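Local coordinates for GTPase-activating protein skywalker (PDB 6R82) that acts as a GTPase-activating protein for Rab35, controlling synaptic vesicle protein recycling through endosomal sorting, and is represented here by its TLDc domain, at residues L33-E38 with L44-V49; V82-D85 with R89-Y92. One frame throughout, in Å; residues are numbered along the deposited sequence.

Contact 1 of 2, residues L33-E38 with L44-V49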
loop_
_atom_site.group_PDB
_atom_site.type_symbol
_atom_site.label_atom_id
_atom_site.label_comp_id
_atom_site.label_asym_id
_atom_site.label_seq_id
_atom_site.Cartn_x
_atom_site.Cartn_y
_atom_site.Cartn_z
ATOM N N LEU A 33 -10.836 9.513 0.295
ATOM C CA LEU A 33 -9.439 9.905 0.419
ATOM C C LEU A 33 -9.111 10.175 1.884
ATOM O O LEU A 33 -9.672 11.097 2.483
ATOM C CB LEU A 33 -9.185 11.156 -0.422
ATOM C CG LEU A 33 -7.774 11.722 -0.271
ATOM C CD1 LEU A 33 -6.811 10.780 -0.999
ATOM C CD2 LEU A 33 -7.680 13.165 -0.784
ATOM N N LEU A 34 -8.200 9.379 2.462
ATOM C CA LEU A 34 -7.809 9.558 3.867
ATOM C C LEU A 34 -6.609 10.485 4.042
ATOM O O LEU A 34 -6.514 11.179 5.064
ATOM C CB LEU A 34 -7.456 8.209 4.513
ATOM C CG LEU A 34 -8.484 7.082 4.344
ATOM C CD1 LEU A 34 -7.942 5.769 4.903
ATOM C CD2 LEU A 34 -9.806 7.469 5.035
ATOM N N TYR A 35 -5.684 10.489 3.084
ATOM C CA TYR A 35 -4.397 11.149 3.259
ATOM C C TYR A 35 -3.811 11.418 1.891
ATOM O O TYR A 35 -3.798 10.519 1.040
ATOM C CB TYR A 35 -3.415 10.283 4.070
ATOM C CG TYR A 35 -2.049 10.952 4.290
ATOM C CD1 TYR A 35 -1.866 11.883 5.311
ATOM C CD2 TYR A 35 -0.966 10.665 3.469
ATOM C CE1 TYR A 35 -0.643 12.500 5.513
ATOM C CE2 TYR A 35 0.265 11.279 3.667
ATOM C CZ TYR A 35 0.413 12.191 4.690
ATOM O OH TYR A 35 1.624 12.812 4.890
ATOM N N THR A 36 -3.309 12.637 1.689
ATOM C CA THR A 36 -2.537 12.947 0.496
ATOM C C THR A 36 -1.388 13.884 0.849
ATOM O O THR A 36 -1.567 14.859 1.585
ATOM C CB THR A 36 -3.393 13.583 -0.608
ATOM O OG1 THR A 36 -2.538 13.998 -1.682
ATOM C CG2 THR A 36 -4.130 14.791 -0.079
ATOM N N THR A 37 -0.216 13.588 0.294
ATOM C CA THR A 37 0.959 14.423 0.516
ATOM C C THR A 37 0.806 15.804 -0.105
ATOM O O THR A 37 1.550 16.719 0.258
ATOM C CB THR A 37 2.189 13.732 -0.048
ATOM O OG1 THR A 37 1.925 13.350 -1.403
ATOM C CG2 THR A 37 2.497 12.480 0.752
ATOM N N GLU A 38 -0.157 15.978 -1.013
ATOM C CA GLU A 38 -0.424 17.289 -1.587
ATOM C C GLU A 38 -1.100 18.242 -0.606
ATOM O O GLU A 38 -1.046 19.459 -0.822
ATOM C CB GLU A 38 -1.288 17.144 -2.846
ATOM C CG GLU A 38 -0.517 16.731 -4.110
ATOM C CD GLU A 38 -1.297 17.017 -5.396
ATOM O OE1 GLU A 38 -1.019 18.048 -6.060
ATOM O OE2 GLU A 38 -2.193 16.212 -5.740
ATOM N N LEU A 44 5.544 10.300 8.201
ATOM C CA LEU A 44 4.873 9.129 8.745
ATOM C C LEU A 44 3.998 9.510 9.927
ATOM O O LEU A 44 2.913 8.951 10.093
ATOM C CB LEU A 44 5.899 8.071 9.139
ATOM C CG LEU A 44 6.524 7.381 7.928
ATOM C CD1 LEU A 44 7.338 6.190 8.366
ATOM C CD2 LEU A 44 5.464 6.942 6.922
ATOM N N THR A 45 4.426 10.496 10.718
ATOM C CA THR A 45 3.657 10.916 11.886
ATOM C C THR A 45 2.265 11.432 11.502
ATOM O O THR A 45 1.261 11.053 12.120
ATOM C CB THR A 45 4.434 11.982 12.661
ATOM O OG1 THR A 45 5.685 11.431 13.105
ATOM C CG2 THR A 45 3.624 12.445 13.865
ATOM N N THR A 46 2.177 12.301 10.489
ATOM C CA THR A 46 0.850 12.751 10.068
ATOM C C THR A 46 0.108 11.663 9.302
ATOM O O THR A 46 -1.126 11.586 9.380
ATOM C CB THR A 46 0.936 14.032 9.228
ATOM O OG1 THR A 46 1.719 13.801 8.049
ATOM C CG2 THR A 46 1.570 15.156 10.040
ATOM N N PHE A 47 0.834 10.808 8.579
ATOM C CA PHE A 47 0.227 9.655 7.912
ATOM C C PHE A 47 -0.524 8.765 8.909
ATOM O O PHE A 47 -1.694 8.420 8.693
ATOM C CB PHE A 47 1.330 8.876 7.183
ATOM C CG PHE A 47 0.890 7.560 6.579
ATOM C CD1 PHE A 47 0.937 6.389 7.317
ATOM C CD2 PHE A 47 0.506 7.490 5.243
ATOM C CE1 PHE A 47 0.564 5.176 6.756
ATOM C CE2 PHE A 47 0.139 6.286 4.669
ATOM C CZ PHE A 47 0.165 5.123 5.427
ATOM N N TYR A 48 0.141 8.376 10.009
ATOM C CA TYR A 48 -0.489 7.487 10.989
ATOM C C TYR A 48 -1.719 8.136 11.605
ATOM O O TYR A 48 -2.770 7.500 11.737
ATOM C CB TYR A 48 0.497 7.107 12.095
ATOM C CG TYR A 48 1.645 6.257 11.632
ATOM C CD1 TYR A 48 1.447 5.209 10.744
ATOM C CD2 TYR A 48 2.946 6.507 12.075
ATOM C CE1 TYR A 48 2.504 4.429 10.301
ATOM C CE2 TYR A 48 4.012 5.723 11.645
ATOM C CZ TYR A 48 3.792 4.703 10.760
ATOM O OH TYR A 48 4.848 3.937 10.333
ATOM N N VAL A 49 -1.601 9.406 12.000
ATOM C CA VAL A 49 -2.704 10.087 12.666
ATOM C C VAL A 49 -3.971 10.024 11.808
ATOM O O VAL A 49 -5.088 9.861 12.325
ATOM C CB VAL A 49 -2.304 11.538 12.990
ATOM C CG1 VAL A 49 -3.509 12.336 13.403
ATOM C CG2 VAL A 49 -1.212 11.572 14.092
#

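Contact 2 of 2, residues V82-D85 with R89-Y92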
loop_
_atom_site.group_PDB
_atom_site.type_symbol
_atom_site.label_atom_id
_atom_site.label_comp_id
_atom_site.label_asym_id
_atom_site.label_seq_id
_atom_site.Cartn_x
_atom_site.Cartn_y
_atom_site.Cartn_z
ATOM N N VAL A 82 1.474 -4.137 17.607
ATOM C CA VAL A 82 0.984 -5.287 18.354
ATOM C C VAL A 82 2.167 -6.129 18.828
ATOM O O VAL A 82 3.132 -6.353 18.087
ATOM C CB VAL A 82 0.017 -6.102 17.476
ATOM C CG1 VAL A 82 -0.157 -7.526 18.007
ATOM C CG2 VAL A 82 -1.348 -5.367 17.356
ATOM N N LYS A 83 2.105 -6.583 20.078
ATOM C CA LYS A 83 3.113 -7.478 20.634
ATOM C C LYS A 83 2.574 -8.904 20.705
ATOM O O LYS A 83 1.382 -9.116 20.925
ATOM C CB LYS A 83 3.541 -7.019 22.032
ATOM C CG LYS A 83 4.029 -5.571 22.131
ATOM C CD LYS A 83 4.424 -5.250 23.564
ATOM C CE LYS A 83 3.969 -3.857 23.979
ATOM N NZ LYS A 83 4.704 -2.778 23.250
ATOM N N ASP A 84 3.467 -9.888 20.525
ATOM C CA ASP A 84 3.089 -11.290 20.720
ATOM C C ASP A 84 2.951 -11.624 22.204
ATOM O O ASP A 84 2.893 -10.720 23.050
ATOM C CB ASP A 84 4.089 -12.238 20.028
ATOM C CG ASP A 84 5.504 -12.239 20.666
ATOM O OD1 ASP A 84 5.751 -11.638 21.737
ATOM O OD2 ASP A 84 6.397 -12.858 20.059
ATOM N N ASP A 85 2.890 -12.919 22.537
ATOM C CA ASP A 85 2.672 -13.312 23.927
ATOM C C ASP A 85 3.935 -13.232 24.785
ATOM O O ASP A 85 3.825 -13.158 26.012
ATOM C CB ASP A 85 2.092 -14.725 23.999
ATOM C CG ASP A 85 1.062 -14.868 25.110
ATOM O OD1 ASP A 85 1.047 -13.999 26.012
ATOM O OD2 ASP A 85 0.269 -15.841 25.080
ATOM N N ARG A 89 7.440 -7.003 20.157
ATOM C CA ARG A 89 6.723 -6.343 19.075
ATOM C C ARG A 89 6.811 -7.165 17.792
ATOM O O ARG A 89 7.888 -7.623 17.402
ATOM C CB ARG A 89 7.304 -4.957 18.848
ATOM C CG ARG A 89 6.498 -4.077 17.909
ATOM C CD ARG A 89 7.273 -2.806 17.721
ATOM N NE ARG A 89 6.591 -1.751 16.978
ATOM C CZ ARG A 89 6.820 -1.482 15.697
ATOM N NH1 ARG A 89 7.686 -2.217 15.010
ATOM N NH2 ARG A 89 6.192 -0.473 15.103
ATOM N N GLN A 90 5.675 -7.338 17.119
ATOM C CA GLN A 90 5.657 -8.073 15.864
ATOM C C GLN A 90 6.016 -7.144 14.717
ATOM O O GLN A 90 5.393 -6.092 14.546
ATOM C CB GLN A 90 4.279 -8.698 15.640
ATOM C CG GLN A 90 3.974 -9.834 16.601
ATOM C CD GLN A 90 4.988 -10.967 16.488
ATOM O OE1 GLN A 90 5.977 -11.004 17.230
ATOM N NE2 GLN A 90 4.756 -11.886 15.550
ATOM N N ALA A 91 7.018 -7.530 13.929
ATOM C CA ALA A 91 7.412 -6.713 12.786
ATOM C C ALA A 91 6.307 -6.677 11.734
ATOM O O ALA A 91 5.721 -5.620 11.463
ATOM C CB ALA A 91 8.712 -7.245 12.185
ATOM N N TYR A 92 5.974 -7.830 11.163
ATOM C CA TYR A 92 5.063 -7.911 10.029
ATOM C C TYR A 92 3.662 -8.303 10.484
ATOM O O TYR A 92 3.495 -9.140 11.375
ATOM C CB TYR A 92 5.578 -8.917 8.996
ATOM C CG TYR A 92 6.607 -8.323 8.059
ATOM C CD1 TYR A 92 6.206 -7.601 6.939
ATOM C CD2 TYR A 92 7.981 -8.465 8.299
ATOM C CE1 TYR A 92 7.128 -7.041 6.078
ATOM C CE2 TYR A 92 8.923 -7.906 7.427
ATOM C CZ TYR A 92 8.486 -7.197 6.321
ATOM O OH TYR A 92 9.376 -6.622 5.439
#

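Contact 1 of 2, residues L33-E38 with L44-V49
Tyr35 lays one face of its ring over the backbone of Phe47, in the first turn of helix 44-51. Phe47 CA stands 4.1 Å from the centroid of the Tyr35 ring and 20° off the ring normal, which meets the geometry of a CH-pi contact, although the carbon is shifted toward the rim. Tyr35 CE1 also comes within 3.8 Å of Phe47 N, so the ring meets the main chain of Phe47 as well as its side chain. The two aromatic rings form an edge-to-face pair: the edge of Phe47 is turned to the face of Tyr35, with centroids 5.6 Å apart and planes at 79°. Their closest carbons are Tyr35 CD2 and Phe47 CD2, 3.9 Å apart. With CG anti to the backbone N (chi1 -179°), Tyr35 reaches straight out from its strand, and the two aromatic side chains cross almost perpendicularly.

At the far end of the tyrosine, Tyr35 OH makes a weak hydrogen bond of 3.3 Å to Thr46 OG1, which lies at the edge of the Tyr35 ring. The threonine oxygen has a stronger partner in Ser43 O, one turn back in the chain, so the phenol adds a second, looser tether.

Tyr35 belongs to strand 30-36, where Leu34 and Tyr35 both face Val181 in a classic beta bulge against strand 173-185. Helix 44-51 thus packs on the antiparallel sheet of the TLDc domain: Phe47 continues to Val181, to Ile136 of strand 135-138 and, edge-to-face, to Trp77, while Tyr35 also touches Arg50 and Val51 farther along the helix.

Contact 2 of 2, residues V82-D85 with R89-Y92
A chi1 of -70° and a second bend at chi2 fold the Gln90 side chain back toward Asp84, whose own CG sits between its backbone N and carbonyl carbon. The main chains beneath them form a single beta bridge between two irregular runs in the loop between strands 68-73 and 99-104 of the TLDc domain. Lys83 and Arg89 are paired there with CA atoms 4.1 Å apart, and neither run is a regular strand.

Between the two segments, Gln90 N donates to Val82 O over 2.9 Å, nearly linear at 175°. Gln90 CB also packs 3.6 Å from Val82 O, while Lys83 CG rests 4.1 Å from Arg89 CA.

Asp84 and Arg89 find their polar partners outside the two segments. Asp84 OD1 accepts from Gln88 N, within the short connection itself, and Arg89 NH2 bonds to Ala131 O of strand 129-131 and, within the loop itself, to Asn81 OD1. Between Asp84 and Gln90 the carboxylate and amide planes differ by 25°, yet the atoms that meet are two acceptors: Asp84 OD2 and Gln90 OE1 lie 3.4 Å apart without a hydrogen bond.

Contact 1 closes before contact 2 opens, so the two follow each other in series along one TLDc domain. Their centres are 24 Å apart and their nearest atoms about 7 Å apart, with no direct touch. Contact 1 is buried and joins strand 30-36 to helix 44-51; contact 2 lies at the surface, its centre about 20 Å from the centre of the chain, in the loop between strands 68-73 and 99-104. Both contacts border the 129-138 hairpin: Phe47 and Tyr48 touch Ile136, while Arg89 bonds to Ala131 O. The domain therefore combines a helix packed on its sheet with a peripheral loop anchored to that same sheet.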